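Side-chain contacts in geranyltranstransferase (IspA) (Helicobacter pylori, PDB 3LLW), which probably acts as a magnesium-dependent prenyltransferase of isoprenoid biosynthesis, a member of the FPP/GGPP synthase family: residues Y12-R17 with K67-Q72; E19-N24 with E75-A80; E209-W214 with P284-L289. All coordinates share one frame; numbering follows the deposited sequence.

Interaction 1 (Y12-R17 with K67-Q72); sequences YNECER and KDYSNQ
E14, on helix 6-23, and Y69, on the short helix 66-71, reach past one another in opposite directions and meet where the end of each lies alongside the other. Y69 points its ring across the gap because CG is anti to the backbone N (chi1 173°), which carries the phenol out to the neighbouring helix. E14 instead bends at chi2 (-50°), bringing its carboxylate back beside the phenol rather than extending beyond it. The two flat groups are steeply turned, their planes 71° apart. The phenol OH of Y69 donates to OE1 of E14 over 2.9 Å, approaching on the anti side of that oxygen and from well out of the carboxylate plane. OE1 also lies at the ring edge, 3.2 Å from Y69 CE1, and the aliphatic part of E14 adds a contact of 3.5 Å between its CG and Y69 OH. A second bond to OE1 comes from the side-chain amide of Q73, so one donor from helix 66-71 and one from the start of helix 73-94 hold this oxygen. The other carboxylate oxygen is paired within its own helix: R17 NH1 stands 3.2 Å from E14 OE2 in a salt bridge whose hydrogen bond is weak and bent. With three polar partners, the buried carboxylate is probably stabilised as the anion. On the guanidinium of R17, N13 OD1 sits over one face, toward the rim. F10 meets the Y69 ring edge-to-face, while L57 and C61 of helix 51-63 pack on it. A buried tyrosine-carboxylate hydrogen bond thus ties the N-terminal helix to the short helix 66-71, at one border of the all-alpha bundle characteristic of trans-prenyl diphosphate synthases.

Interaction 2 (E19-N24 with E75-A80); sequences ESFLKN and EYFKIA
F21 meets F77 and K78 where the N-terminal helix 6-23 packs against helix 73-94, a helix-helix interface of the all-alpha prenyl synthase fold. Two phenylalanines supply most of it, and the backbones approach most closely at the same pair, with 7.3 Å between F21 CA and F77 CA. The aromatic part is chiefly a CH-pi contact. F77 CB stands above the centre of the F21 ring, 3.6 Å from its centroid and only 9° from the ring normal, so one of the methylene hydrogens leans toward the pi cloud. In F21 a chi1 of 174° swings CG to the far side of CB from the amide N, which lays the ring flat over the F77 methylene. The two rings themselves are neither stacked nor edge-to-face: their centroids are 5.5 Å apart, with planes inclined by 58°, and the side chains cross obliquely. Apolar contacts fill in the rest of the pairing. F77 CD2 comes to 3.7 Å from F21 CB, and the far end of the F21 ring reaches the base of K78, with F21 CZ 4.1 Å from K78 CG. L81, a turn further along helix 73-94, also touches F21, while E14 and R17 of helix 6-23 pack on F77. The charged groups take no part in this hydrophobic pairing but lie close by. From CG onward K78 is extended, carrying its ammonium clear of the ring and over to E75 one turn earlier. The E75 carboxylate receives the lysine at both oxygens, weakly at OE1, and its OE2 is also bonded by the backbone N of L139. At the stronger end of this salt bridge, K78 NZ lies 3.1 Å from E75 OE2, on the syn side and close to the carboxylate plane.

Interaction 3 (E209-W214 with P284-L289); sequences EELFKW and PAYPLL. With SO4 (sulfate ion), chain E.
In L211 and L289 the first torsion sets CG across CB from the amide N, whereas in Y286 CG lies beside that N (chi1 -62°); these settings point the three side chains into one apolar patch. The patch joins the first turns of helix 209-236 to the start of helix 287-301, near the C-terminal end of the all-alpha prenyl synthase fold. L211 is at its centre, and both its methyls touch both partners. CD2 sits over one face of the Y286 ring, 3.9 Å from the centroid and displaced toward the rim, a CH-pi contact whose closest approach is 3.7 Å to Y286 CZ. The two leucines meet tip to tip, with 3.9 Å between L211 CD1 and L289 CD2. L282, in the preceding loop, touches L211, W214 and L289, and L63 and V59 of helix 51-63 pack on Y286 and L289 respectively. Y286 also occupies the N-cap position of helix 287-301, so its ring extends from the very point where the helix opens. A sulfate ion, probably from the crystallisation liquor, lies at this helix start, where the first-turn amides have no helical carbonyl to bond to; the helix dipole would favour an anion there. Its oxygens are shared out between successive amides: the N-H of L288 points to O1, 2.8 Å from L288 N, and that of L289 to O2. Sulfate O1 also rests against the proline ring, 3.2 Å from P287 CD, while O2 approaches the edge of the Y286 ring in its plane. The bond to the second amide is somewhat longer and more bent, with 3.0 Å between L289 N and sulfate O2 and an angle of 151° at the hydrogen.

Overall arrangement
Interactions 1 and 2 are neighbours, their centres about 10 Å apart, and both use helix 6-23: its middle meets helix 66-71, its end meets helix 73-94. Those two partner helices follow directly in sequence, so the segments of the two contacts alternate along the chain. F77 of interaction 2 also packs against E14 and Y69 of interaction 1, making one continuous interface. Interaction 3 comes later in sequence and lies apart, its centre about 21 Å from interaction 1 and about 25 Å from interaction 2. Helix 51-63 contributes residues around all three. Together they fasten the N-terminal helix and the C-terminal helix into the bundle, away from the magnesium-binding aspartates D94 and D100.

Interaction 1 (Y12-R17 with K67-Q72)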
# COMPACT_ATOMS: atom_id res chain seq x y z
N TYR A 12 -19.69 -8.70 -21.24
CA TYR A 12 -20.22 -9.65 -20.26
C TYR A 12 -19.36 -10.91 -20.14
O TYR A 12 -19.23 -11.48 -19.06
CB TYR A 12 -21.66 -10.05 -20.61
CG TYR A 12 -22.72 -9.04 -20.23
CD1 TYR A 12 -22.53 -8.16 -19.16
CD2 TYR A 12 -23.93 -8.97 -20.92
CE1 TYR A 12 -23.50 -7.23 -18.80
CE2 TYR A 12 -24.91 -8.05 -20.57
CZ TYR A 12 -24.69 -7.19 -19.50
OH TYR A 12 -25.66 -6.28 -19.14
N ASN A 13 -18.78 -11.31 -21.25
CA ASN A 13 -17.94 -12.48 -21.29
C ASN A 13 -16.56 -12.22 -20.66
O ASN A 13 -16.00 -13.11 -20.01
CB ASN A 13 -17.82 -12.98 -22.74
CG ASN A 13 -17.05 -14.27 -22.85
OD1 ASN A 13 -16.14 -14.37 -23.67
ND2 ASN A 13 -17.41 -15.26 -22.03
N GLU A 14 -16.04 -11.01 -20.84
CA GLU A 14 -14.80 -10.60 -20.17
C GLU A 14 -14.92 -10.54 -18.64
O GLU A 14 -13.98 -10.85 -17.93
CB GLU A 14 -14.26 -9.29 -20.72
CG GLU A 14 -13.67 -9.44 -22.12
CD GLU A 14 -12.68 -10.61 -22.22
OE1 GLU A 14 -11.74 -10.66 -21.39
OE2 GLU A 14 -12.84 -11.46 -23.12
N CYS A 15 -16.10 -10.15 -18.16
CA CYS A 15 -16.39 -10.17 -16.73
C CYS A 15 -16.38 -11.57 -16.16
O CYS A 15 -15.93 -11.77 -15.03
CB CYS A 15 -17.74 -9.49 -16.47
SG CYS A 15 -17.69 -7.73 -16.85
N GLU A 16 -16.87 -12.54 -16.93
CA GLU A 16 -16.86 -13.95 -16.52
C GLU A 16 -15.44 -14.50 -16.57
O GLU A 16 -15.05 -15.30 -15.72
CB GLU A 16 -17.79 -14.79 -17.41
CG GLU A 16 -19.27 -14.46 -17.26
CD GLU A 16 -19.77 -14.61 -15.83
OE1 GLU A 16 -19.78 -15.75 -15.31
OE2 GLU A 16 -20.16 -13.59 -15.22
N ARG A 17 -14.68 -14.06 -17.57
CA ARG A 17 -13.29 -14.45 -17.72
C ARG A 17 -12.38 -13.78 -16.69
O ARG A 17 -11.34 -14.35 -16.32
CB ARG A 17 -12.78 -14.13 -19.13
CG ARG A 17 -13.23 -15.08 -20.22
CD ARG A 17 -12.77 -14.55 -21.58
NE ARG A 17 -12.97 -15.52 -22.65
CZ ARG A 17 -12.54 -15.38 -23.91
NH1 ARG A 17 -11.86 -14.30 -24.28
NH2 ARG A 17 -12.79 -16.34 -24.79
N LYS A 67 -9.69 -7.00 -30.61
CA LYS A 67 -8.48 -7.79 -30.89
C LYS A 67 -7.22 -7.24 -30.21
O LYS A 67 -6.37 -8.02 -29.77
CB LYS A 67 -8.28 -7.97 -32.39
CG LYS A 67 -9.20 -9.03 -33.01
CD LYS A 67 -8.62 -9.60 -34.30
CE LYS A 67 -9.26 -10.93 -34.66
NZ LYS A 67 -8.53 -11.62 -35.76
N ASP A 68 -7.12 -5.92 -30.13
CA ASP A 68 -6.02 -5.25 -29.43
C ASP A 68 -6.17 -5.39 -27.92
O ASP A 68 -5.18 -5.35 -27.18
CB ASP A 68 -5.93 -3.77 -29.82
CG ASP A 68 -5.66 -3.57 -31.32
OD1 ASP A 68 -5.55 -2.40 -31.75
OD2 ASP A 68 -5.55 -4.57 -32.06
N TYR A 69 -7.42 -5.53 -27.46
CA TYR A 69 -7.72 -5.90 -26.08
C TYR A 69 -7.08 -7.24 -25.73
O TYR A 69 -6.34 -7.34 -24.74
CB TYR A 69 -9.23 -5.95 -25.86
CG TYR A 69 -9.66 -6.48 -24.51
CD1 TYR A 69 -9.87 -7.84 -24.31
CD2 TYR A 69 -9.88 -5.62 -23.44
CE1 TYR A 69 -10.26 -8.33 -23.06
CE2 TYR A 69 -10.27 -6.11 -22.19
CZ TYR A 69 -10.46 -7.46 -22.01
OH TYR A 69 -10.85 -7.93 -20.78
N SER A 70 -7.34 -8.26 -26.55
CA SER A 70 -6.95 -9.65 -26.27
C SER A 70 -5.44 -9.89 -26.24
O SER A 70 -4.98 -10.88 -25.65
CB SER A 70 -7.64 -10.63 -27.23
OG SER A 70 -9.02 -10.73 -26.91
N ASN A 71 -4.68 -9.00 -26.89
CA ASN A 71 -3.23 -8.91 -26.69
C ASN A 71 -2.86 -8.80 -25.22
O ASN A 71 -2.02 -9.55 -24.73
CB ASN A 71 -2.68 -7.68 -27.42
CG ASN A 71 -2.29 -7.97 -28.86
OD1 ASN A 71 -1.98 -9.10 -29.23
ND2 ASN A 71 -2.30 -6.92 -29.69
N GLN A 72 -3.51 -7.87 -24.52
CA GLN A 72 -3.10 -7.50 -23.17
C GLN A 72 -4.11 -7.85 -22.08
O GLN A 72 -4.07 -7.31 -20.99
CB GLN A 72 -2.76 -6.01 -23.16
CG GLN A 72 -1.41 -5.73 -23.81
CD GLN A 72 -1.32 -4.37 -24.46
OE1 GLN A 72 -2.31 -3.86 -25.00
NE2 GLN A 72 -0.13 -3.78 -24.43

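Interaction 2 (E19-N24 with E75-A80)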
# COMPACT_ATOMS: atom_id res chain seq x y z
N GLU A 19 -13.41 -13.21 -13.63
CA GLU A 19 -13.74 -13.95 -12.41
C GLU A 19 -12.96 -15.26 -12.32
O GLU A 19 -12.56 -15.69 -11.23
CB GLU A 19 -15.26 -14.17 -12.31
CG GLU A 19 -15.74 -15.09 -11.15
CD GLU A 19 -15.34 -14.60 -9.74
OE1 GLU A 19 -15.84 -13.55 -9.29
OE2 GLU A 19 -14.54 -15.30 -9.08
N SER A 20 -12.70 -15.88 -13.47
CA SER A 20 -11.97 -17.14 -13.50
C SER A 20 -10.48 -16.92 -13.19
O SER A 20 -9.88 -17.67 -12.42
CB SER A 20 -12.15 -17.83 -14.85
OG SER A 20 -11.87 -19.20 -14.74
N PHE A 21 -9.92 -15.87 -13.80
CA PHE A 21 -8.55 -15.41 -13.53
C PHE A 21 -8.29 -15.17 -12.03
O PHE A 21 -7.24 -15.55 -11.51
CB PHE A 21 -8.31 -14.13 -14.34
CG PHE A 21 -7.00 -13.44 -14.06
CD1 PHE A 21 -5.89 -13.70 -14.86
CD2 PHE A 21 -6.90 -12.47 -13.06
CE1 PHE A 21 -4.67 -13.03 -14.63
CE2 PHE A 21 -5.69 -11.81 -12.82
CZ PHE A 21 -4.58 -12.09 -13.61
N LEU A 22 -9.25 -14.62 -11.34
CA LEU A 22 -9.11 -14.34 -9.95
C LEU A 22 -9.14 -15.62 -9.13
O LEU A 22 -8.41 -15.77 -8.20
CB LEU A 22 -10.19 -13.36 -9.55
CG LEU A 22 -10.43 -13.00 -8.11
CD1 LEU A 22 -11.22 -11.76 -7.99
CD2 LEU A 22 -11.07 -14.10 -7.35
N LYS A 23 -9.99 -16.54 -9.53
CA LYS A 23 -10.07 -17.90 -8.96
C LYS A 23 -8.75 -18.67 -9.11
O LYS A 23 -8.32 -19.35 -8.19
CB LYS A 23 -11.23 -18.66 -9.62
CG LYS A 23 -11.53 -20.05 -9.05
CD LYS A 23 -12.20 -20.96 -10.08
CE LYS A 23 -13.73 -20.89 -10.02
NZ LYS A 23 -14.32 -19.67 -10.65
N ASN A 24 -8.09 -18.52 -10.26
CA ASN A 24 -6.85 -19.23 -10.56
C ASN A 24 -5.58 -18.47 -10.22
O ASN A 24 -4.48 -18.90 -10.56
CB ASN A 24 -6.80 -19.63 -12.04
CG ASN A 24 -7.78 -20.74 -12.36
OD1 ASN A 24 -7.93 -21.70 -11.60
ND2 ASN A 24 -8.44 -20.61 -13.50
N GLU A 75 -2.99 -8.62 -18.53
CA GLU A 75 -2.50 -7.40 -17.93
C GLU A 75 -3.63 -6.52 -17.40
O GLU A 75 -3.51 -5.94 -16.33
CB GLU A 75 -1.64 -6.62 -18.93
CG GLU A 75 -0.53 -7.44 -19.58
CD GLU A 75 0.28 -8.26 -18.57
OE1 GLU A 75 0.39 -9.50 -18.77
OE2 GLU A 75 0.78 -7.68 -17.59
N TYR A 76 -4.72 -6.44 -18.17
CA TYR A 76 -5.93 -5.72 -17.76
C TYR A 76 -6.60 -6.39 -16.55
O TYR A 76 -7.15 -5.73 -15.67
CB TYR A 76 -6.90 -5.64 -18.93
CG TYR A 76 -6.41 -4.83 -20.12
CD1 TYR A 76 -5.72 -3.63 -19.94
CD2 TYR A 76 -6.65 -5.26 -21.43
CE1 TYR A 76 -5.28 -2.88 -21.03
CE2 TYR A 76 -6.21 -4.52 -22.53
CZ TYR A 76 -5.52 -3.33 -22.32
OH TYR A 76 -5.08 -2.58 -23.38
N PHE A 77 -6.53 -7.72 -16.51
CA PHE A 77 -7.09 -8.47 -15.40
C PHE A 77 -6.27 -8.21 -14.12
O PHE A 77 -6.84 -8.03 -13.07
CB PHE A 77 -7.15 -9.96 -15.73
CG PHE A 77 -8.28 -10.35 -16.65
CD1 PHE A 77 -9.27 -9.43 -17.02
CD2 PHE A 77 -8.40 -11.66 -17.10
CE1 PHE A 77 -10.31 -9.80 -17.85
CE2 PHE A 77 -9.45 -12.05 -17.92
CZ PHE A 77 -10.41 -11.12 -18.29
N LYS A 78 -4.94 -8.17 -14.25
CA LYS A 78 -4.05 -7.79 -13.15
C LYS A 78 -4.45 -6.46 -12.52
O LYS A 78 -4.66 -6.38 -11.30
CB LYS A 78 -2.61 -7.71 -13.64
CG LYS A 78 -1.89 -9.04 -13.72
CD LYS A 78 -0.56 -8.82 -14.41
CE LYS A 78 0.15 -10.13 -14.73
NZ LYS A 78 1.39 -9.87 -15.53
N ILE A 79 -4.59 -5.43 -13.36
CA ILE A 79 -5.09 -4.12 -12.94
C ILE A 79 -6.46 -4.15 -12.27
O ILE A 79 -6.66 -3.54 -11.21
CB ILE A 79 -5.14 -3.16 -14.13
CG1 ILE A 79 -3.72 -2.99 -14.71
CG2 ILE A 79 -5.79 -1.85 -13.71
CD1 ILE A 79 -3.66 -2.29 -16.06
N ALA A 80 -7.39 -4.87 -12.88
CA ALA A 80 -8.72 -5.06 -12.32
C ALA A 80 -8.64 -5.75 -10.95
O ALA A 80 -9.37 -5.39 -10.02
CB ALA A 80 -9.59 -5.87 -13.27

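Interaction 3 (E209-W214 with P284-L289)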
# COMPACT_ATOMS: atom_id res chain seq x y z
N GLU A 209 -9.06 14.48 -22.27
CA GLU A 209 -9.10 15.23 -21.02
C GLU A 209 -10.53 15.49 -20.53
O GLU A 209 -10.79 15.46 -19.33
CB GLU A 209 -8.31 16.54 -21.17
CG GLU A 209 -8.79 17.52 -22.29
CD GLU A 209 -8.17 17.31 -23.69
OE1 GLU A 209 -7.94 16.15 -24.12
OE2 GLU A 209 -7.93 18.33 -24.37
N GLU A 210 -11.43 15.71 -21.49
CA GLU A 210 -12.84 15.96 -21.22
C GLU A 210 -13.56 14.73 -20.70
O GLU A 210 -14.42 14.85 -19.83
CB GLU A 210 -13.54 16.43 -22.49
CG GLU A 210 -13.55 17.94 -22.71
CD GLU A 210 -14.75 18.39 -23.54
OE1 GLU A 210 -15.16 17.67 -24.48
OE2 GLU A 210 -15.30 19.47 -23.24
N LEU A 211 -13.22 13.56 -21.25
CA LEU A 211 -13.84 12.30 -20.85
C LEU A 211 -13.37 11.90 -19.46
O LEU A 211 -14.14 11.35 -18.67
CB LEU A 211 -13.56 11.18 -21.86
CG LEU A 211 -14.24 9.83 -21.59
CD1 LEU A 211 -15.75 10.00 -21.55
CD2 LEU A 211 -13.85 8.77 -22.62
N PHE A 212 -12.09 12.18 -19.19
CA PHE A 212 -11.51 12.00 -17.87
C PHE A 212 -12.33 12.75 -16.82
O PHE A 212 -12.82 12.13 -15.86
CB PHE A 212 -10.05 12.45 -17.85
CG PHE A 212 -9.30 12.02 -16.61
CD1 PHE A 212 -8.51 10.88 -16.63
CD2 PHE A 212 -9.38 12.77 -15.43
CE1 PHE A 212 -7.82 10.47 -15.49
CE2 PHE A 212 -8.69 12.37 -14.29
CZ PHE A 212 -7.91 11.22 -14.32
N LYS A 213 -12.49 14.05 -17.03
CA LYS A 213 -13.22 14.91 -16.11
C LYS A 213 -14.64 14.41 -15.93
O LYS A 213 -15.17 14.35 -14.80
CB LYS A 213 -13.23 16.35 -16.60
CG LYS A 213 -12.02 17.18 -16.17
CD LYS A 213 -12.30 18.67 -16.37
CE LYS A 213 -11.72 19.53 -15.24
NZ LYS A 213 -10.23 19.58 -15.23
N TRP A 214 -15.24 14.02 -17.05
CA TRP A 214 -16.59 13.48 -17.07
C TRP A 214 -16.71 12.18 -16.27
O TRP A 214 -17.62 12.06 -15.46
CB TRP A 214 -17.07 13.28 -18.52
CG TRP A 214 -18.53 12.96 -18.59
CD1 TRP A 214 -19.55 13.84 -18.73
CD2 TRP A 214 -19.12 11.66 -18.48
NE1 TRP A 214 -20.75 13.17 -18.74
CE2 TRP A 214 -20.52 11.83 -18.58
CE3 TRP A 214 -18.61 10.37 -18.31
CZ2 TRP A 214 -21.41 10.77 -18.51
CZ3 TRP A 214 -19.49 9.31 -18.24
CH2 TRP A 214 -20.88 9.51 -18.34
N PRO A 284 -23.77 10.58 -28.10
CA PRO A 284 -23.19 11.04 -29.37
C PRO A 284 -21.73 10.68 -29.62
O PRO A 284 -21.41 10.07 -30.64
CB PRO A 284 -23.34 12.57 -29.30
CG PRO A 284 -24.43 12.79 -28.33
CD PRO A 284 -24.25 11.73 -27.30
N ALA A 285 -20.84 11.04 -28.68
CA ALA A 285 -19.40 10.85 -28.86
C ALA A 285 -18.87 9.48 -28.42
O ALA A 285 -17.81 9.04 -28.90
CB ALA A 285 -18.62 11.97 -28.19
N TYR A 286 -19.58 8.81 -27.51
CA TYR A 286 -19.11 7.52 -26.97
C TYR A 286 -20.19 6.45 -26.81
O TYR A 286 -20.49 6.06 -25.68
CB TYR A 286 -18.42 7.75 -25.60
CG TYR A 286 -17.20 8.61 -25.69
CD1 TYR A 286 -17.24 9.97 -25.35
CD2 TYR A 286 -15.99 8.08 -26.13
CE1 TYR A 286 -16.10 10.78 -25.45
CE2 TYR A 286 -14.85 8.87 -26.23
CZ TYR A 286 -14.92 10.21 -25.89
OH TYR A 286 -13.77 10.97 -25.99
N PRO A 287 -20.78 5.97 -27.94
CA PRO A 287 -21.87 4.99 -27.88
C PRO A 287 -21.58 3.64 -27.19
O PRO A 287 -22.42 3.17 -26.42
CB PRO A 287 -22.25 4.77 -29.36
CG PRO A 287 -21.08 5.26 -30.14
CD PRO A 287 -20.48 6.36 -29.33
N LEU A 288 -20.42 3.04 -27.46
CA LEU A 288 -20.06 1.74 -26.87
C LEU A 288 -19.83 1.85 -25.36
O LEU A 288 -20.22 0.96 -24.60
CB LEU A 288 -18.84 1.13 -27.57
CG LEU A 288 -18.93 0.89 -29.09
CD1 LEU A 288 -17.58 0.47 -29.69
CD2 LEU A 288 -20.02 -0.11 -29.45
N LEU A 289 -19.23 2.96 -24.95
CA LEU A 289 -19.03 3.29 -23.54
C LEU A 289 -20.35 3.52 -22.84
O LEU A 289 -20.60 2.97 -21.74
CB LEU A 289 -18.12 4.52 -23.40
CG LEU A 289 -17.77 5.08 -22.00
CD1 LEU A 289 -17.15 4.04 -21.10
CD2 LEU A 289 -16.84 6.29 -22.12
S SO4 E . -17.03 4.52 -28.14
O1 SO4 E . -18.21 4.08 -28.88
O2 SO4 E . -17.32 4.51 -26.71
O3 SO4 E . -15.91 3.63 -28.45
O4 SO4 E . -16.69 5.88 -28.59